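Local atomic coordinates of glutathione transferase o1 (Bombyx mori, PDB entry 3RBT), a protein that probably catalyses glutathione transfer and glutathione-dependent reduction of dehydroascorbate, as a member of the Omega class of glutathione transferases. Residues L27-V32 with K74-E79; M34-H39 with W180-R185; L45-I50 with H106-H111. All blocks are in the same frame, centred on the assembly; numbering follows the deposited sequence.

Contact 1: L27-V32 with K74-E79; sequences LRLYHV and KIPVLE
Arg28, Leu29 and Tyr30 pair with Glu79, Leu78 and Val77 as antiparallel neighbours at the centre of the sheet of the thioredoxin-like N-terminal domain of a glutathione transferase. Strand 27-31 has strand 52-56 on its far side, and 87-89 lies beyond 77-80, so the order 52-56, 27-31, 77-80, 87-89 is that of the thioredoxin-like fold. The hydrogen-bonded pairs are Arg28 with Glu79 and Tyr30 with Val77, each closed by two backbone bonds; between them Leu29 and Leu78 make a non-hydrogen-bonded pair. Just before strand 77-80 comes Pro76, whose cis peptide bond is the hallmark of this fold, where the cis-proline loop borders the glutathione site in relatives. Its CB sits 3.3 Å from Tyr30 O and 3.8 Å from Leu29 CD1. Leucines suit the face carrying Leu29 and Leu78, because helices pack over it: Leu29 rests on Val41 and Leu42 of helix 36-47, Leu78 on Ile95 and Leu99 of helix 92-102.

The other face is polar as well as aromatic. Arg28 and Glu79 lie side by side and point the same way, CG anti to the backbone N in both (chi1 -174° and -171°), which carries their charged ends out over the same face. Arg28 NH1 meets Glu79 OE1 at 2.8 Å in a salt bridge, while Arg28 NE makes a second one with Glu53, so one guanidinium ties together three strands. Val77 packs against Tyr30, CB to CB 4.0 Å, and the tyrosine ring runs on toward Glu79. Being long, flat and tipped with a hydroxyl, Tyr30 can pack against Val77 and still donate a hydrogen bond: Tyr30 OH bonds Glu79 OE1 at 3.1 Å, reaching it from the carboxylate face opposite to that used by Arg28 NH1.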
loop_
_atom_site.group_PDB
_atom_site.type_symbol
_atom_site.label_atom_id
_atom_site.label_comp_id
_atom_site.label_asym_id
_atom_site.label_seq_id
_atom_site.Cartn_x
_atom_site.Cartn_y
_atom_site.Cartn_z
ATOM N N LEU A 27 -21.751 -8.748 -7.016
ATOM C CA LEU A 27 -20.765 -8.647 -5.955
ATOM C C LEU A 27 -21.438 -7.978 -4.762
ATOM O O LEU A 27 -22.467 -7.325 -4.919
ATOM C CB LEU A 27 -19.560 -7.842 -6.439
ATOM C CG LEU A 27 -18.319 -8.557 -7.001
ATOM C CD1 LEU A 27 -18.603 -9.834 -7.802
ATOM C CD2 LEU A 27 -17.468 -7.576 -7.812
ATOM N N ARG A 28 -20.879 -8.158 -3.572
ATOM C CA ARG A 28 -21.505 -7.636 -2.358
ATOM C C ARG A 28 -20.542 -6.767 -1.563
ATOM O O ARG A 28 -19.483 -7.234 -1.142
ATOM C CB ARG A 28 -22.001 -8.788 -1.485
ATOM C CG ARG A 28 -22.795 -8.366 -0.246
ATOM C CD ARG A 28 -23.260 -9.599 0.526
ATOM N NE ARG A 28 -24.303 -10.343 -0.185
ATOM C CZ ARG A 28 -24.446 -11.668 -0.163
ATOM N NH1 ARG A 28 -23.606 -12.437 0.521
ATOM N NH2 ARG A 28 -25.438 -12.232 -0.839
ATOM N N LEU A 29 -20.920 -5.511 -1.351
ATOM C CA LEU A 29 -20.140 -4.618 -0.513
ATOM C C LEU A 29 -20.762 -4.457 0.872
ATOM O O LEU A 29 -21.925 -4.039 1.002
ATOM C CB LEU A 29 -19.963 -3.249 -1.184
ATOM C CG LEU A 29 -18.943 -2.301 -0.524
ATOM C CD1 LEU A 29 -17.509 -2.809 -0.686
ATOM C CD2 LEU A 29 -19.073 -0.871 -1.056
ATOM N N TYR A 30 -19.985 -4.816 1.893
ATOM C CA TYR A 30 -20.296 -4.497 3.282
ATOM C C TYR A 30 -19.694 -3.129 3.598
ATOM O O TYR A 30 -18.477 -2.938 3.536
ATOM C CB TYR A 30 -19.737 -5.558 4.233
ATOM C CG TYR A 30 -20.342 -6.939 4.078
ATOM C CD1 TYR A 30 -19.805 -7.849 3.174
ATOM C CD2 TYR A 30 -21.430 -7.344 4.853
ATOM C CE1 TYR A 30 -20.347 -9.125 3.023
ATOM C CE2 TYR A 30 -21.985 -8.620 4.706
ATOM C CZ TYR A 30 -21.423 -9.506 3.790
ATOM O OH TYR A 30 -21.931 -10.774 3.619
ATOM N N HIS A 31 -20.564 -2.187 3.945
ATOM C CA HIS A 31 -20.225 -0.770 3.954
ATOM C C HIS A 31 -20.939 -0.076 5.099
ATOM O O HIS A 31 -22.123 -0.323 5.337
ATOM C CB HIS A 31 -20.644 -0.165 2.603
ATOM C CG HIS A 31 -20.658 1.332 2.560
ATOM N ND1 HIS A 31 -19.516 2.097 2.675
ATOM C CD2 HIS A 31 -21.676 2.204 2.358
ATOM C CE1 HIS A 31 -19.834 3.376 2.571
ATOM N NE2 HIS A 31 -21.140 3.468 2.379
ATOM N N VAL A 32 -20.214 0.759 5.839
ATOM C CA VAL A 32 -20.857 1.624 6.827
ATOM C C VAL A 32 -21.243 2.941 6.151
ATOM O O VAL A 32 -20.398 3.617 5.569
ATOM C CB VAL A 32 -19.948 1.925 8.032
ATOM C CG1 VAL A 32 -20.629 2.925 8.965
ATOM C CG2 VAL A 32 -19.609 0.651 8.778
ATOM N N LYS A 74 -12.222 -4.638 9.626
ATOM C CA LYS A 74 -11.804 -3.754 8.552
ATOM C C LYS A 74 -12.991 -3.421 7.669
ATOM O O LYS A 74 -13.904 -4.242 7.504
ATOM C CB LYS A 74 -10.677 -4.382 7.735
ATOM C CG LYS A 74 -9.568 -4.981 8.593
ATOM C CD LYS A 74 -8.277 -5.164 7.829
ATOM C CE LYS A 74 -7.338 -3.991 8.086
ATOM N NZ LYS A 74 -5.980 -4.270 7.552
ATOM N N ILE A 75 -12.991 -2.200 7.136
ATOM C CA ILE A 75 -14.077 -1.730 6.268
ATOM C C ILE A 75 -13.523 -0.925 5.098
ATOM O O ILE A 75 -12.485 -0.272 5.236
ATOM C CB ILE A 75 -15.161 -0.894 7.026
ATOM C CG1 ILE A 75 -14.552 0.366 7.660
ATOM C CG2 ILE A 75 -15.936 -1.769 8.047
ATOM C CD1 ILE A 75 -15.593 1.325 8.212
ATOM N N PRO A 76 -14.196 -0.990 3.935
ATOM C CA PRO A 76 -15.354 -1.850 3.664
ATOM C C PRO A 76 -14.893 -3.272 3.386
ATOM O O PRO A 76 -13.694 -3.546 3.424
ATOM C CB PRO A 76 -15.932 -1.239 2.387
ATOM C CG PRO A 76 -14.715 -0.765 1.660
ATOM C CD PRO A 76 -13.843 -0.180 2.755
ATOM N N VAL A 77 -15.838 -4.168 3.116
ATOM C CA VAL A 77 -15.510 -5.516 2.674
ATOM C C VAL A 77 -16.217 -5.783 1.350
ATOM O O VAL A 77 -17.423 -5.550 1.220
ATOM C CB VAL A 77 -15.962 -6.594 3.681
ATOM C CG1 VAL A 77 -15.639 -7.994 3.140
ATOM C CG2 VAL A 77 -15.316 -6.383 5.045
ATOM N N LEU A 78 -15.464 -6.257 0.364
ATOM C CA LEU A 78 -16.070 -6.698 -0.871
ATOM C C LEU A 78 -16.072 -8.219 -0.872
ATOM O O LEU A 78 -15.005 -8.856 -0.800
ATOM C CB LEU A 78 -15.320 -6.138 -2.094
ATOM C CG LEU A 78 -15.868 -6.506 -3.483
ATOM C CD1 LEU A 78 -17.151 -5.742 -3.830
ATOM C CD2 LEU A 78 -14.817 -6.288 -4.570
ATOM N N GLU A 79 -17.272 -8.789 -0.932
ATOM C CA GLU A 79 -17.431 -10.236 -0.996
ATOM C C GLU A 79 -17.623 -10.619 -2.453
ATOM O O GLU A 79 -18.462 -10.043 -3.143
ATOM C CB GLU A 79 -18.614 -10.711 -0.145
ATOM C CG GLU A 79 -18.709 -12.238 0.011
ATOM C CD GLU A 79 -19.813 -12.681 0.967
ATOM O OE1 GLU A 79 -20.869 -12.018 1.022
ATOM O OE2 GLU A 79 -19.628 -13.698 1.662
HETATM O O HOH W 1 -22.022 -15.163 0.786
#

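Contact 2: M34-H39 with W180-R185; sequences MNPYGH and WPWVER
With CG anti to the backbone N of His39 (chi1 -168°) and CG of Arg185 anti to its carbonyl carbon (chi1 -78°), the imidazole and the extended arginine run alongside in opposite senses. Arg185 NH1 then meets His39 ND1 at 3.0 Å, in both group planes and almost straight at 176°, so ND1 acts as acceptor. Arg185 NH2 bonds Met34 O at 2.8 Å from above the carbonyl plane, and NH1 also grips Pro181 O of its own helix. Pro36 CB lies over the guanidinium face and, at 3.5 Å from Trp182 CE2, also over the indole. The prolines suit these places as compact, rigid apolar wedges: Pro181 CG covers a face of the His39 ring. Trp182 turns its edge to the face of Tyr37 in a T-shaped stack. Replacing Arg185 by alanine removes the guanidinium and is likely to leave Met34 O and His39 ND1 without this donor and a gap beside Pro36. Since Tyr234 takes Arg185 NE, the buried guanidinium has partners at all three nitrogens, and this polar clasp, set in proline and aromatic packing, joins the thioredoxin-like domain to the helical C-terminal domain.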
loop_
_atom_site.group_PDB
_atom_site.type_symbol
_atom_site.label_atom_id
_atom_site.label_comp_id
_atom_site.label_asym_id
_atom_site.label_seq_id
_atom_site.Cartn_x
_atom_site.Cartn_y
_atom_site.Cartn_z
ATOM N N MET A 34 -21.793 6.506 4.916
ATOM C CA MET A 34 -20.920 7.686 5.051
ATOM C C MET A 34 -19.419 7.378 5.209
ATOM O O MET A 34 -18.619 8.301 5.375
ATOM C CB MET A 34 -21.386 8.609 6.189
ATOM C CG MET A 34 -22.790 9.181 6.030
ATOM S SD MET A 34 -23.022 10.079 4.476
ATOM C CE MET A 34 -24.266 11.256 4.988
ATOM N N ASN A 35 -19.035 6.104 5.184
ATOM C CA ASN A 35 -17.602 5.756 5.253
ATOM C C ASN A 35 -16.939 6.012 3.900
ATOM O O ASN A 35 -17.358 5.442 2.892
ATOM C CB ASN A 35 -17.377 4.306 5.692
ATOM C CG ASN A 35 -15.900 3.927 5.731
ATOM O OD1 ASN A 35 -15.377 3.327 4.784
ATOM N ND2 ASN A 35 -15.221 4.280 6.822
ATOM N N PRO A 36 -15.919 6.880 3.880
ATOM C CA PRO A 36 -15.227 7.284 2.645
ATOM C C PRO A 36 -14.445 6.154 1.947
ATOM O O PRO A 36 -14.293 6.192 0.731
ATOM C CB PRO A 36 -14.266 8.380 3.124
ATOM C CG PRO A 36 -13.999 8.045 4.584
ATOM C CD PRO A 36 -15.335 7.524 5.077
ATOM N N TYR A 37 -13.946 5.174 2.703
ATOM C CA TYR A 37 -13.269 4.005 2.114
ATOM C C TYR A 37 -14.248 3.131 1.332
ATOM O O TYR A 37 -13.906 2.595 0.264
ATOM C CB TYR A 37 -12.541 3.193 3.185
ATOM C CG TYR A 37 -11.357 3.928 3.798
ATOM C CD1 TYR A 37 -10.133 4.009 3.126
ATOM C CD2 TYR A 37 -11.481 4.573 5.036
ATOM C CE1 TYR A 37 -9.039 4.701 3.686
ATOM C CE2 TYR A 37 -10.396 5.256 5.608
ATOM C CZ TYR A 37 -9.186 5.317 4.926
ATOM O OH TYR A 37 -8.138 5.997 5.488
ATOM N N GLY A 38 -15.476 3.016 1.846
ATOM C CA GLY A 38 -16.565 2.384 1.107
ATOM C C GLY A 38 -17.013 3.218 -0.084
ATOM O O GLY A 38 -17.314 2.675 -1.138
ATOM N N HIS A 39 -17.065 4.537 0.093
ATOM C CA HIS A 39 -17.407 5.487 -0.983
ATOM C C HIS A 39 -16.476 5.276 -2.190
ATOM O O HIS A 39 -16.934 5.182 -3.334
ATOM C CB HIS A 39 -17.303 6.922 -0.457
ATOM C CG HIS A 39 -17.897 7.967 -1.358
ATOM N ND1 HIS A 39 -18.068 9.276 -0.956
ATOM C CD2 HIS A 39 -18.371 7.899 -2.628
ATOM C CE1 HIS A 39 -18.598 9.973 -1.946
ATOM N NE2 HIS A 39 -18.798 9.159 -2.969
ATOM N N TRP A 180 -11.475 11.207 -4.525
ATOM C CA TRP A 180 -12.717 11.973 -4.463
ATOM C C TRP A 180 -13.481 11.953 -3.129
ATOM O O TRP A 180 -13.912 13.012 -2.674
ATOM C CB TRP A 180 -13.670 11.623 -5.617
ATOM C CG TRP A 180 -14.858 12.547 -5.616
ATOM C CD1 TRP A 180 -16.147 12.227 -5.335
ATOM C CD2 TRP A 180 -14.835 13.964 -5.851
ATOM N NE1 TRP A 180 -16.942 13.355 -5.397
ATOM C CE2 TRP A 180 -16.153 14.433 -5.708
ATOM C CE3 TRP A 180 -13.818 14.881 -6.160
ATOM C CZ2 TRP A 180 -16.494 15.781 -5.893
ATOM C CZ3 TRP A 180 -14.151 16.216 -6.323
ATOM C CH2 TRP A 180 -15.477 16.656 -6.188
ATOM N N PRO A 181 -13.672 10.768 -2.511
ATOM C CA PRO A 181 -14.517 10.763 -1.318
ATOM C C PRO A 181 -14.138 11.820 -0.269
ATOM O O PRO A 181 -15.026 12.490 0.253
ATOM C CB PRO A 181 -14.335 9.336 -0.777
ATOM C CG PRO A 181 -14.133 8.539 -2.006
ATOM C CD PRO A 181 -13.234 9.399 -2.848
ATOM N N TRP A 182 -12.847 11.990 0.002
ATOM C CA TRP A 182 -12.397 12.986 0.969
ATOM C C TRP A 182 -12.566 14.408 0.449
ATOM O O TRP A 182 -12.967 15.292 1.202
ATOM C CB TRP A 182 -10.964 12.704 1.437
ATOM C CG TRP A 182 -10.933 11.446 2.252
ATOM C CD1 TRP A 182 -11.038 11.342 3.621
ATOM C CD2 TRP A 182 -10.834 10.109 1.756
ATOM N NE1 TRP A 182 -10.996 10.021 3.996
ATOM C CE2 TRP A 182 -10.876 9.243 2.871
ATOM C CE3 TRP A 182 -10.703 9.555 0.473
ATOM C CZ2 TRP A 182 -10.785 7.851 2.741
ATOM C CZ3 TRP A 182 -10.620 8.175 0.347
ATOM C CH2 TRP A 182 -10.668 7.341 1.476
ATOM N N VAL A 183 -12.304 14.613 -0.842
ATOM C CA VAL A 183 -12.499 15.924 -1.457
ATOM C C VAL A 183 -13.971 16.383 -1.374
ATOM O O VAL A 183 -14.252 17.529 -1.028
ATOM C CB VAL A 183 -11.944 15.969 -2.904
ATOM C CG1 VAL A 183 -12.255 17.305 -3.570
ATOM C CG2 VAL A 183 -10.439 15.742 -2.888
ATOM N N GLU A 184 -14.902 15.481 -1.672
ATOM C CA GLU A 184 -16.330 15.804 -1.602
ATOM C C GLU A 184 -16.749 16.211 -0.182
ATOM O O GLU A 184 -17.570 17.117 -0.004
ATOM C CB GLU A 184 -17.156 14.612 -2.056
ATOM C CG GLU A 184 -18.578 14.947 -2.422
ATOM C CD GLU A 184 -19.332 13.711 -2.841
ATOM O OE1 GLU A 184 -19.887 13.026 -1.950
ATOM O OE2 GLU A 184 -19.353 13.418 -4.059
ATOM N N ARG A 185 -16.180 15.521 0.811
ATOM C CA ARG A 185 -16.423 15.816 2.222
ATOM C C ARG A 185 -15.897 17.184 2.645
ATOM O O ARG A 185 -16.515 17.846 3.471
ATOM C CB ARG A 185 -15.850 14.718 3.119
ATOM C CG ARG A 185 -16.730 13.480 3.147
ATOM C CD ARG A 185 -15.998 12.232 3.628
ATOM N NE ARG A 185 -16.939 11.115 3.714
ATOM C CZ ARG A 185 -17.392 10.427 2.665
ATOM N NH1 ARG A 185 -16.991 10.730 1.436
ATOM N NH2 ARG A 185 -18.259 9.435 2.842
HETATM O O HOH W 2 -19.616 10.785 -4.795
#

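Contact 3: L45-I50 with H106-H111; sequences LEAKRI and HTLHSH
Lys48, next after Ala47 at the end of helix 36-47, reaches across to the loop 106-111 that leads from the thioredoxin-like domain into the helical one. Its CB only starts the chain off, and contacts with the loop begin at CG, which stands anti to the carbonyl carbon (chi1 -58°) and touches Leu108 CD1 at 3.8 Å. CD keeps to the same methyl, more loosely. CE stays near His106 O, and the bends at chi3 and chi4 bring NZ to 3.1 Å from that oxygen, a weak hydrogen bond. The ammonium has firmer partners nearby: the carbonyls of Tyr103 and Arg105 and the carboxylate of Asp100, with which it forms a salt bridge. A lysine suits such a place, since its methylenes can lie along a leucine while its end gathers several oxygens.

Leu108 also covers Ala47, whose CB is 4.1 Å from Leu108 CD2; the small methyl lets the loop come close, and Tyr177 of helix 174-186 touches both residues. His106 lies across the helix end. Its CB is 3.7 Å from Ala47 O and its CD2 3.5 Å from Lys48 O, while Arg49 CD comes within 3.9 Å of His106 NE2, the two side chains set roughly perpendicular. Arg49 takes positive phi in a Schellman motif: Ile50 N bonds Leu45 O and Arg49 N bonds Glu46 O, turning the chain away from the helix before strand 52-56.

Asp100 also accepts from the backbone N of Leu108 and His109, so one carboxylate serves both the lysine and the loop. The positive end of Lys48 is thus likely to be balanced by Asp100 and by the partial negative charge of the gathered carbonyls, which ties the end of helix 36-47 to the interdomain connection at the protein surface.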
loop_
_atom_site.group_PDB
_atom_site.type_symbol
_atom_site.label_atom_id
_atom_site.label_comp_id
_atom_site.label_asym_id
_atom_site.label_seq_id
_atom_site.Cartn_x
_atom_site.Cartn_y
_atom_site.Cartn_z
ATOM N N LEU A 45 -16.764 0.453 -8.509
ATOM C CA LEU A 45 -17.794 -0.493 -8.965
ATOM C C LEU A 45 -18.708 0.117 -10.018
ATOM O O LEU A 45 -19.033 -0.516 -11.034
ATOM C CB LEU A 45 -18.648 -0.958 -7.787
ATOM C CG LEU A 45 -18.042 -1.973 -6.815
ATOM C CD1 LEU A 45 -18.764 -1.870 -5.487
ATOM C CD2 LEU A 45 -18.136 -3.396 -7.383
ATOM N N GLU A 46 -19.126 1.350 -9.763
ATOM C CA GLU A 46 -20.023 2.068 -10.659
ATOM C C GLU A 46 -19.280 2.416 -11.957
ATOM O O GLU A 46 -19.780 2.155 -13.048
ATOM C CB GLU A 46 -20.565 3.320 -9.952
ATOM C CG GLU A 46 -21.904 3.840 -10.479
ATOM C CD GLU A 46 -23.100 2.999 -10.049
ATOM O OE1 GLU A 46 -23.320 2.799 -8.838
ATOM O OE2 GLU A 46 -23.839 2.546 -10.935
ATOM N N ALA A 47 -18.062 2.951 -11.832
ATOM C CA ALA A 47 -17.224 3.265 -13.001
ATOM C C ALA A 47 -17.007 2.050 -13.901
ATOM O O ALA A 47 -17.014 2.169 -15.123
ATOM C CB ALA A 47 -15.887 3.840 -12.565
ATOM N N LYS A 48 -16.829 0.883 -13.283
ATOM C CA LYS A 48 -16.588 -0.346 -14.041
ATOM C C LYS A 48 -17.885 -1.052 -14.417
ATOM O O LYS A 48 -17.867 -2.071 -15.108
ATOM C CB LYS A 48 -15.624 -1.267 -13.293
ATOM C CG LYS A 48 -14.263 -0.588 -12.997
ATOM C CD LYS A 48 -13.165 -1.588 -12.756
ATOM C CE LYS A 48 -13.017 -2.560 -13.938
ATOM N NZ LYS A 48 -12.078 -2.065 -14.980
ATOM N N ARG A 49 -19.009 -0.489 -13.976
ATOM C CA ARG A 49 -20.336 -0.989 -14.331
ATOM C C ARG A 49 -20.479 -2.467 -13.955
ATOM O O ARG A 49 -20.882 -3.307 -14.762
ATOM C CB ARG A 49 -20.622 -0.713 -15.814
ATOM C CG ARG A 49 -20.568 0.786 -16.134
ATOM C CD ARG A 49 -20.912 1.081 -17.567
ATOM N NE ARG A 49 -21.429 2.441 -17.717
ATOM C CZ ARG A 49 -22.157 2.854 -18.749
ATOM N NH1 ARG A 49 -22.463 2.014 -19.733
ATOM N NH2 ARG A 49 -22.588 4.110 -18.796
ATOM N N ILE A 50 -20.112 -2.763 -12.712
ATOM C CA ILE A 50 -20.228 -4.101 -12.134
ATOM C C ILE A 50 -21.450 -4.105 -11.224
ATOM O O ILE A 50 -21.677 -3.170 -10.451
ATOM C CB ILE A 50 -18.960 -4.473 -11.315
ATOM C CG1 ILE A 50 -17.693 -4.341 -12.177
ATOM C CG2 ILE A 50 -19.081 -5.885 -10.727
ATOM C CD1 ILE A 50 -16.405 -4.187 -11.347
ATOM N N HIS A 106 -13.695 -0.919 -19.212
ATOM C CA HIS A 106 -13.668 0.343 -18.457
ATOM C C HIS A 106 -12.493 0.433 -17.472
ATOM O O HIS A 106 -12.685 0.707 -16.284
ATOM C CB HIS A 106 -14.995 0.560 -17.726
ATOM C CG HIS A 106 -16.194 0.151 -18.524
ATOM N ND1 HIS A 106 -16.569 0.797 -19.682
ATOM C CD2 HIS A 106 -17.092 -0.846 -18.340
ATOM C CE1 HIS A 106 -17.652 0.220 -20.174
ATOM N NE2 HIS A 106 -17.992 -0.776 -19.375
ATOM N N THR A 107 -11.287 0.206 -17.985
ATOM C CA THR A 107 -10.070 0.208 -17.171
ATOM C C THR A 107 -9.796 1.605 -16.594
ATOM O O THR A 107 -10.059 2.625 -17.247
ATOM C CB THR A 107 -8.854 -0.356 -17.972
ATOM O OG1 THR A 107 -7.650 -0.189 -17.210
ATOM C CG2 THR A 107 -8.690 0.364 -19.276
ATOM N N LEU A 108 -9.302 1.638 -15.363
ATOM C CA LEU A 108 -9.176 2.886 -14.620
ATOM C C LEU A 108 -7.729 3.305 -14.433
ATOM O O LEU A 108 -7.423 4.493 -14.518
ATOM C CB LEU A 108 -9.908 2.818 -13.265
ATOM C CG LEU A 108 -11.445 2.784 -13.359
ATOM C CD1 LEU A 108 -12.064 2.396 -12.028
ATOM C CD2 LEU A 108 -12.023 4.117 -13.874
ATOM N N HIS A 109 -6.857 2.334 -14.150
ATOM C CA HIS A 109 -5.421 2.592 -14.057
ATOM C C HIS A 109 -4.855 2.914 -15.435
ATOM O O HIS A 109 -5.381 2.471 -16.469
ATOM C CB HIS A 109 -4.661 1.398 -13.457
ATOM C CG HIS A 109 -4.653 1.372 -11.959
ATOM N ND1 HIS A 109 -3.969 2.299 -11.201
ATOM C CD2 HIS A 109 -5.247 0.532 -11.077
ATOM C CE1 HIS A 109 -4.136 2.027 -9.919
ATOM N NE2 HIS A 109 -4.907 0.960 -9.816
ATOM N N SER A 110 -3.797 3.713 -15.447
ATOM C CA SER A 110 -3.047 3.966 -16.668
ATOM C C SER A 110 -2.494 2.660 -17.221
ATOM O O SER A 110 -2.115 1.766 -16.460
ATOM C CB SER A 110 -1.886 4.908 -16.366
ATOM O OG SER A 110 -1.008 5.007 -17.462
ATOM N N HIS A 111 -2.432 2.573 -18.544
ATOM C CA HIS A 111 -1.765 1.480 -19.256
ATOM C C HIS A 111 -0.237 1.585 -19.133
ATOM O O HIS A 111 0.485 0.633 -19.416
ATOM C CB HIS A 111 -2.155 1.524 -20.744
ATOM C CG HIS A 111 -1.523 2.654 -21.496
ATOM N ND1 HIS A 111 -1.935 3.963 -21.359
ATOM C CD2 HIS A 111 -0.494 2.675 -22.377
ATOM C CE1 HIS A 111 -1.196 4.740 -22.130
ATOM N NE2 HIS A 111 -0.309 3.984 -22.755
#

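Contacts 1 and 2 are buried, whereas contact 3 lies at the surface. Contact 1 stays within the sheet of the N-terminal domain and is built mainly from backbone bonds, with one polar cluster on a face. Contacts 2 and 3 both use helix 36-47, the former its beginning and the latter its end, their centres about 18 Å apart. Contact 2 joins two domains through rings and a guanidinium with a partner at each nitrogen; contact 3 relies on a lysine, carbonyls and modest apolar touches. The cis-proline loop of contact 1 meets helix 36-47, Pro76 CG to Gly38 CA 3.7 Å, and strand 27-31 meets the chain just past that helix, Leu27 CD2 to Ile50 CG2 3.7 Å.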